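Long-range contacts in restriction endonuclease (Mycobacterium sp., PDB 4F0Q), which cleaves DNA in response to cytosine methylation, working as a tetramer whose subunits pair a probable modified-base-binding domain with a PD-(D/E)XK-type nuclease domain: residues K272-A277 against G389-Q394; S266-S271 against Q394-I399. All coordinates share one frame; numbering follows the deposited sequence.

Interaction 1 of 2, residues K272-A277 against G389-Q394; sequences KEQQPA and GSFSRQ
Gly389 meets the contact through its carbonyl: Gln275 NE2 comes within 3.0 Å of Gly389 O, but at an angle too poor for a hydrogen bond. The same NE2 gives a weak, bent bond to Ser390 OG (3.2 Å), and the bend in the Gln275 chain at CG (chi2 -65°) is what turns the amide back toward the strand. Ser390 OG also lies against the aliphatic part of Gln274, 3.6 Å from its CB. Gln274 reaches out extended beyond CG and sets its amide against the backbone of Phe391: Phe391 N donates to Gln274 OE1 (2.9 Å, nearly straight), and Gln274 NE2 donates to Phe391 O (3.0 Å), arriving in the carbonyl plane on a lone pair. Gln274 OE1 also sits at the edge of the Phe391 ring, 3.4 Å from Phe391 CD2, with amide and ring nearly coplanar. Strand 390-391 pairs in parallel with strand 364-365, and Phe391 meets Tyr385 edge-to-face, its side chain about 11 Å from the bound magnesium. Two bonds to the N and O of one residue fix the rotation of the buried Gln274 amide, which meets Phe391 much as a neighbouring strand would.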
ATOM      1  N   LYS A 272     -14.472  -3.543  23.989  1.00 25.19           N
ATOM      2  CA  LYS A 272     -15.086  -4.855  24.162  1.00 27.13           C
ATOM      3  C   LYS A 272     -15.134  -5.635  22.851  1.00 27.00           C
ATOM      4  O   LYS A 272     -15.008  -6.859  22.841  1.00 28.35           O
ATOM      5  CB  LYS A 272     -16.494  -4.721  24.752  1.00 26.58           C
ATOM      6  CG  LYS A 272     -17.137  -6.050  25.117  1.00 31.71           C
ATOM      7  CD  LYS A 272     -18.400  -5.863  25.942  1.00 33.18           C
ATOM      8  CE  LYS A 272     -19.502  -5.197  25.136  1.00 42.77           C
ATOM      9  NZ  LYS A 272     -20.769  -5.098  25.914  1.00 42.46           N
ATOM     10  N   GLU A 273     -15.314  -4.919  21.746  1.00 23.21           N
ATOM     11  CA  GLU A 273     -15.371  -5.546  20.432  1.00 23.84           C
ATOM     12  C   GLU A 273     -14.004  -6.063  19.990  1.00 23.92           C
ATOM     13  O   GLU A 273     -13.900  -7.135  19.396  1.00 25.95           O
ATOM     14  CB  GLU A 273     -15.928  -4.569  19.396  1.00 25.43           C
ATOM     15  CG  GLU A 273     -17.409  -4.275  19.563  1.00 26.95           C
ATOM     16  CD  GLU A 273     -17.884  -3.150  18.665  1.00 28.93           C
ATOM     17  OE1 GLU A 273     -17.451  -1.998  18.879  1.00 25.42           O
ATOM     18  OE2 GLU A 273     -18.687  -3.418  17.748  1.00 37.20           O
ATOM     19  N   GLN A 274     -12.960  -5.297  20.284  1.00 26.41           N
ATOM     20  CA  GLN A 274     -11.603  -5.677  19.905  1.00 25.99           C
ATOM     21  C   GLN A 274     -11.100  -6.843  20.751  1.00 21.26           C
ATOM     22  O   GLN A 274     -10.214  -7.590  20.335  1.00 21.48           O
ATOM     23  CB  GLN A 274     -10.657  -4.484  20.039  1.00 22.53           C
ATOM     24  CG  GLN A 274     -11.090  -3.261  19.254  1.00 19.24           C
ATOM     25  CD  GLN A 274     -10.158  -2.085  19.454  1.00 20.74           C
ATOM     26  OE1 GLN A 274      -8.948  -2.198  19.258  1.00 20.22           O
ATOM     27  NE2 GLN A 274     -10.715  -0.950  19.857  1.00 24.11           N
ATOM     28  N   GLN A 275     -11.669  -6.987  21.943  1.00 22.50           N
ATOM     29  CA  GLN A 275     -11.328  -8.084  22.835  1.00 20.78           C
ATOM     30  C   GLN A 275     -12.246  -9.272  22.569  1.00 24.90           C
ATOM     31  O   GLN A 275     -13.368  -9.094  22.093  1.00 22.93           O
ATOM     32  CB  GLN A 275     -11.455  -7.635  24.294  1.00 26.48           C
ATOM     33  CG  GLN A 275     -10.438  -6.587  24.712  1.00 22.17           C
ATOM     34  CD  GLN A 275      -9.019  -7.111  24.680  1.00 21.20           C
ATOM     35  OE1 GLN A 275      -8.637  -7.945  25.500  1.00 19.99           O
ATOM     36  NE2 GLN A 275      -8.229  -6.625  23.730  1.00 20.73           N
ATOM     37  N   PRO A 276     -11.773 -10.491  22.869  1.00 27.59           N
ATOM     38  CA  PRO A 276     -12.609 -11.684  22.691  1.00 32.00           C
ATOM     39  C   PRO A 276     -13.724 -11.750  23.730  1.00 31.46           C
ATOM     40  O   PRO A 276     -13.810 -10.875  24.593  1.00 33.29           O
ATOM     41  CB  PRO A 276     -11.620 -12.834  22.900  1.00 31.73           C
ATOM     42  CG  PRO A 276     -10.559 -12.260  23.773  1.00 25.44           C
ATOM     43  CD  PRO A 276     -10.421 -10.831  23.348  1.00 23.73           C
ATOM     44  N   ALA A 277     -14.565 -12.776  23.648  1.00 33.45           N
ATOM     45  CA  ALA A 277     -15.658 -12.948  24.600  1.00 32.57           C
ATOM     46  C   ALA A 277     -15.125 -13.159  26.014  1.00 32.89           C
ATOM     47  O   ALA A 277     -13.938 -13.419  26.205  1.00 37.26           O
ATOM     48  CB  ALA A 277     -16.551 -14.106  24.185  1.00 46.12           C
ATOM     49  N   GLY A 389      -3.961  -5.661  24.050  1.00 21.53           N
ATOM     50  CA  GLY A 389      -5.087  -4.857  24.486  1.00 20.04           C
ATOM     51  C   GLY A 389      -5.907  -4.336  23.323  1.00 21.06           C
ATOM     52  O   GLY A 389      -6.072  -5.017  22.312  1.00 19.54           O
ATOM     53  N   SER A 390      -6.424  -3.121  23.469  1.00 24.91           N
ATOM     54  CA  SER A 390      -7.239  -2.506  22.429  1.00 21.00           C
ATOM     55  C   SER A 390      -6.676  -1.149  22.023  1.00 19.09           C
ATOM     56  O   SER A 390      -5.765  -0.628  22.663  1.00 17.83           O
ATOM     57  CB  SER A 390      -8.683  -2.340  22.910  1.00 17.25           C
ATOM     58  OG  SER A 390      -9.258  -3.590  23.246  1.00 24.15           O
ATOM     59  N   PHE A 391      -7.221  -0.587  20.951  1.00 18.31           N
ATOM     60  CA  PHE A 391      -6.860   0.760  20.531  1.00 18.83           C
ATOM     61  C   PHE A 391      -7.947   1.731  20.971  1.00 20.10           C
ATOM     62  O   PHE A 391      -9.137   1.443  20.833  1.00 19.67           O
ATOM     63  CB  PHE A 391      -6.671   0.825  19.012  1.00 19.72           C
ATOM     64  CG  PHE A 391      -5.598  -0.093  18.496  1.00 22.80           C
ATOM     65  CD1 PHE A 391      -4.268   0.296  18.509  1.00 17.61           C
ATOM     66  CD2 PHE A 391      -5.919  -1.345  17.996  1.00 20.40           C
ATOM     67  CE1 PHE A 391      -3.279  -0.546  18.035  1.00 13.71           C
ATOM     68  CE2 PHE A 391      -4.933  -2.191  17.521  1.00 18.43           C
ATOM     69  CZ  PHE A 391      -3.612  -1.790  17.542  1.00 16.87           C
ATOM     70  N   SER A 392      -7.535   2.875  21.508  1.00 19.31           N
ATOM     71  CA  SER A 392      -8.473   3.876  22.004  1.00 23.12           C
ATOM     72  C   SER A 392      -9.365   4.401  20.888  1.00 23.47           C
ATOM     73  O   SER A 392      -9.026   4.294  19.709  1.00 22.63           O
ATOM     74  CB  SER A 392      -7.724   5.033  22.667  1.00 21.65           C
ATOM     75  OG  SER A 392      -6.885   5.694  21.737  1.00 25.03           O
ATOM     76  N   ARG A 393     -10.506   4.967  21.267  1.00 25.38           N
ATOM     77  CA  ARG A 393     -11.458   5.483  20.294  1.00 24.70           C
ATOM     78  C   ARG A 393     -10.849   6.624  19.489  1.00 24.83           C
ATOM     79  O   ARG A 393     -11.040   6.710  18.275  1.00 24.31           O
ATOM     80  CB  ARG A 393     -12.738   5.952  20.986  1.00 24.88           C
ATOM     81  CG  ARG A 393     -13.850   6.302  20.016  1.00 25.00           C
ATOM     82  CD  ARG A 393     -15.145   6.640  20.731  1.00 23.65           C
ATOM     83  NE  ARG A 393     -16.277   6.615  19.810  1.00 29.53           N
ATOM     84  CZ  ARG A 393     -16.646   7.639  19.049  1.00 30.08           C
ATOM     85  NH1 ARG A 393     -15.973   8.780  19.096  1.00 33.19           N
ATOM     86  NH2 ARG A 393     -17.691   7.522  18.239  1.00 24.29           N
ATOM     87  N   GLN A 394     -10.108   7.491  20.171  1.00 24.59           N
ATOM     88  CA  GLN A 394      -9.494   8.645  19.528  1.00 21.73           C
ATOM     89  C   GLN A 394      -8.439   8.222  18.509  1.00 21.60           C
ATOM     90  O   GLN A 394      -8.293   8.849  17.459  1.00 23.29           O
ATOM     91  CB  GLN A 394      -8.882   9.580  20.572  1.00 23.93           C
ATOM     92  CG  GLN A 394      -8.413  10.912  20.009  1.00 30.55           C
ATOM     93  CD  GLN A 394      -9.530  11.690  19.339  1.00 25.87           C
ATOM     94  OE1 GLN A 394     -10.689  11.615  19.748  1.00 24.90           O
ATOM     95  NE2 GLN A 394      -9.186  12.442  18.300  1.00 28.97           N
TER

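Interaction 2 of 2, residues S266-S271 against Q394-I399; sequences SAVQSS and QAQVEI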
ATOM      1  N   SER A 266     -20.130   2.453  11.327  1.00 26.65           N
ATOM      2  CA  SER A 266     -18.987   3.032  12.019  1.00 28.88           C
ATOM      3  C   SER A 266     -17.834   2.036  12.080  1.00 26.28           C
ATOM      4  O   SER A 266     -18.016   0.884  12.473  1.00 28.66           O
ATOM      5  CB  SER A 266     -19.382   3.468  13.431  1.00 26.63           C
ATOM      6  OG  SER A 266     -18.258   3.947  14.149  1.00 22.93           O
ATOM      7  N   ALA A 267     -16.649   2.487  11.682  1.00 29.00           N
ATOM      8  CA  ALA A 267     -15.466   1.635  11.685  1.00 26.53           C
ATOM      9  C   ALA A 267     -14.749   1.696  13.030  1.00 24.85           C
ATOM     10  O   ALA A 267     -13.678   1.115  13.202  1.00 19.37           O
ATOM     11  CB  ALA A 267     -14.525   2.031  10.557  1.00 27.66           C
ATOM     12  N   VAL A 268     -15.349   2.406  13.979  1.00 26.90           N
ATOM     13  CA  VAL A 268     -14.791   2.521  15.320  1.00 22.36           C
ATOM     14  C   VAL A 268     -15.296   1.396  16.217  1.00 21.96           C
ATOM     15  O   VAL A 268     -16.484   1.322  16.528  1.00 25.34           O
ATOM     16  CB  VAL A 268     -15.144   3.872  15.965  1.00 21.63           C
ATOM     17  CG1 VAL A 268     -14.660   3.913  17.404  1.00 22.24           C
ATOM     18  CG2 VAL A 268     -14.546   5.016  15.160  1.00 20.22           C
ATOM     19  N   GLN A 269     -14.387   0.519  16.627  1.00 22.98           N
ATOM     20  CA  GLN A 269     -14.740  -0.583  17.509  1.00 24.32           C
ATOM     21  C   GLN A 269     -14.480  -0.216  18.962  1.00 24.95           C
ATOM     22  O   GLN A 269     -13.494   0.449  19.276  1.00 25.72           O
ATOM     23  CB  GLN A 269     -13.949  -1.841  17.146  1.00 23.34           C
ATOM     24  CG  GLN A 269     -14.169  -2.328  15.726  1.00 23.19           C
ATOM     25  CD  GLN A 269     -13.515  -3.667  15.465  1.00 27.01           C
ATOM     26  OE1 GLN A 269     -13.043  -4.331  16.389  1.00 31.01           O
ATOM     27  NE2 GLN A 269     -13.480  -4.074  14.202  1.00 39.97           N
ATOM     28  N   SER A 270     -15.372  -0.649  19.846  1.00 23.93           N
ATOM     29  CA  SER A 270     -15.188  -0.429  21.273  1.00 27.24           C
ATOM     30  C   SER A 270     -14.073  -1.330  21.781  1.00 26.33           C
ATOM     31  O   SER A 270     -13.579  -2.190  21.051  1.00 24.08           O
ATOM     32  CB  SER A 270     -16.484  -0.716  22.032  1.00 25.72           C
ATOM     33  OG  SER A 270     -16.864  -2.075  21.898  1.00 25.96           O
ATOM     34  N   SER A 271     -13.673  -1.132  23.033  1.00 23.42           N
ATOM     35  CA  SER A 271     -12.653  -1.977  23.636  1.00 23.76           C
ATOM     36  C   SER A 271     -13.167  -3.406  23.774  1.00 23.25           C
ATOM     37  O   SER A 271     -12.400  -4.360  23.675  1.00 26.92           O
ATOM     38  CB  SER A 271     -12.226  -1.429  24.999  1.00 22.78           C
ATOM     39  OG  SER A 271     -11.595  -0.167  24.865  1.00 22.00           O
ATOM     40  N   GLN A 394     -10.108   7.491  20.171  1.00 24.59           N
ATOM     41  CA  GLN A 394      -9.494   8.645  19.528  1.00 21.73           C
ATOM     42  C   GLN A 394      -8.439   8.222  18.509  1.00 21.60           C
ATOM     43  O   GLN A 394      -8.293   8.849  17.459  1.00 23.29           O
ATOM     44  CB  GLN A 394      -8.882   9.580  20.572  1.00 23.93           C
ATOM     45  CG  GLN A 394      -8.413  10.912  20.009  1.00 30.55           C
ATOM     46  CD  GLN A 394      -9.530  11.690  19.339  1.00 25.87           C
ATOM     47  OE1 GLN A 394     -10.689  11.615  19.748  1.00 24.90           O
ATOM     48  NE2 GLN A 394      -9.186  12.442  18.300  1.00 28.97           N
ATOM     49  N   ALA A 395      -7.712   7.153  18.821  1.00 19.24           N
ATOM     50  CA  ALA A 395      -6.711   6.614  17.907  1.00 20.73           C
ATOM     51  C   ALA A 395      -7.362   6.173  16.601  1.00 22.00           C
ATOM     52  O   ALA A 395      -6.931   6.566  15.516  1.00 22.76           O
ATOM     53  CB  ALA A 395      -5.977   5.450  18.555  1.00 18.31           C
ATOM     54  N   GLN A 396      -8.409   5.362  16.720  1.00 21.75           N
ATOM     55  CA  GLN A 396      -9.146   4.871  15.563  1.00 18.44           C
ATOM     56  C   GLN A 396      -9.763   6.019  14.771  1.00 20.53           C
ATOM     57  O   GLN A 396      -9.763   6.003  13.541  1.00 21.68           O
ATOM     58  CB  GLN A 396     -10.235   3.894  16.007  1.00 22.09           C
ATOM     59  CG  GLN A 396      -9.725   2.753  16.873  1.00 21.07           C
ATOM     60  CD  GLN A 396     -10.832   1.823  17.324  1.00 17.27           C
ATOM     61  OE1 GLN A 396     -11.379   1.060  16.529  1.00 18.28           O
ATOM     62  NE2 GLN A 396     -11.172   1.884  18.606  1.00 21.97           N
ATOM     63  N   VAL A 397     -10.287   7.012  15.485  1.00 25.30           N
ATOM     64  CA  VAL A 397     -10.868   8.192  14.853  1.00 23.96           C
ATOM     65  C   VAL A 397      -9.829   8.941  14.020  1.00 23.23           C
ATOM     66  O   VAL A 397     -10.090   9.322  12.879  1.00 28.56           O
ATOM     67  CB  VAL A 397     -11.493   9.146  15.898  1.00 28.33           C
ATOM     68  CG1 VAL A 397     -11.721  10.530  15.303  1.00 23.52           C
ATOM     69  CG2 VAL A 397     -12.798   8.570  16.431  1.00 20.90           C
ATOM     70  N   GLU A 398      -8.644   9.135  14.590  1.00 20.80           N
ATOM     71  CA  GLU A 398      -7.571   9.827  13.886  1.00 21.46           C
ATOM     72  C   GLU A 398      -7.019   8.998  12.727  1.00 20.24           C
ATOM     73  O   GLU A 398      -6.506   9.548  11.753  1.00 20.71           O
ATOM     74  CB  GLU A 398      -6.456  10.220  14.857  1.00 20.94           C
ATOM     75  CG  GLU A 398      -6.896  11.229  15.906  1.00 21.68           C
ATOM     76  CD  GLU A 398      -5.827  11.505  16.942  1.00 29.51           C
ATOM     77  OE1 GLU A 398      -6.146  12.126  17.977  1.00 29.84           O
ATOM     78  OE2 GLU A 398      -4.665  11.108  16.718  1.00 33.80           O
ATOM     79  N   ILE A 399      -7.128   7.676  12.834  1.00 23.81           N
ATOM     80  CA  ILE A 399      -6.721   6.789  11.748  1.00 19.67           C
ATOM     81  C   ILE A 399      -7.692   6.885  10.571  1.00 21.95           C
ATOM     82  O   ILE A 399      -7.278   6.990   9.417  1.00 20.21           O
ATOM     83  CB  ILE A 399      -6.622   5.322  12.216  1.00 19.70           C
ATOM     84  CG1 ILE A 399      -5.420   5.137  13.141  1.00 15.35           C
ATOM     85  CG2 ILE A 399      -6.502   4.382  11.026  1.00 20.76           C
ATOM     86  CD1 ILE A 399      -5.305   3.744  13.718  1.00 14.66           C
TER
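Gln396 leaves its helix with CG beside the backbone N (chi1 -54°) and a chain extended beyond it (chi2 179°), which carries its terminal amide straight across to the backbone of Gln269. There it makes two bonds to a single residue. Gln269 N donates to Gln396 OE1 at 3.1 Å, approaching tilted from the plane of the side-chain carbonyl, while Gln396 NE2 donates to Gln269 O at 2.8 Å, close to straight and in the plane of the backbone C=O. Gln396 OE1 also rests 3.9 Å from Gln269 CB. Beside this polar grip lies a small apolar one: Val268 has its CG1 anti to the backbone N, leaving CG2 to meet Val397 CG2 at 4.2 Å, a loose touch.

The segment 266-271 is the irregular link between strand 263-264 and helix 271-274, and it is shaped at both ends by serines. Ser266 OG accepts from Val268 N (3.3 Å) in an ST turn, and Ser270 is the N-cap of the short helix that follows. Helix 393-401, on the other side, belongs to the nuclease domain, where it follows the sheet strand 381-387 and leads into strand 406-409.

On the helix itself, Gln394 NE2 donates in its own amide plane to the anti lone pair of Glu398 OE1 (3.1 Å). That carboxylate also forms salt bridges with Arg372 and Arg376 of the second subunit, while Val397 packs on Thr98 of the third and Gln269 on Lys345 of the fourth.

Overall arrangement
Both interactions hold residues 266-275 against the 389-399 region, interaction 1 on strand 390-391 and interaction 2 on helix 393-401, and their centres lie only about 9 Å apart. Each rests on a glutamine amide gripping one backbone residue through N and O, but the glutamines reach in opposite directions across the interface: from the 272-277 side in interaction 1, from the helix in interaction 2. They converge on Gln269 O, which also accepts from Gln274 NE2, 3.2 Å away. Interaction 1 is buried and almost wholly polar, beside an aromatic ring of the core. Interaction 2 lies at the surface, adds a valine pair, and sits close to three neighbouring subunits of the tetramer.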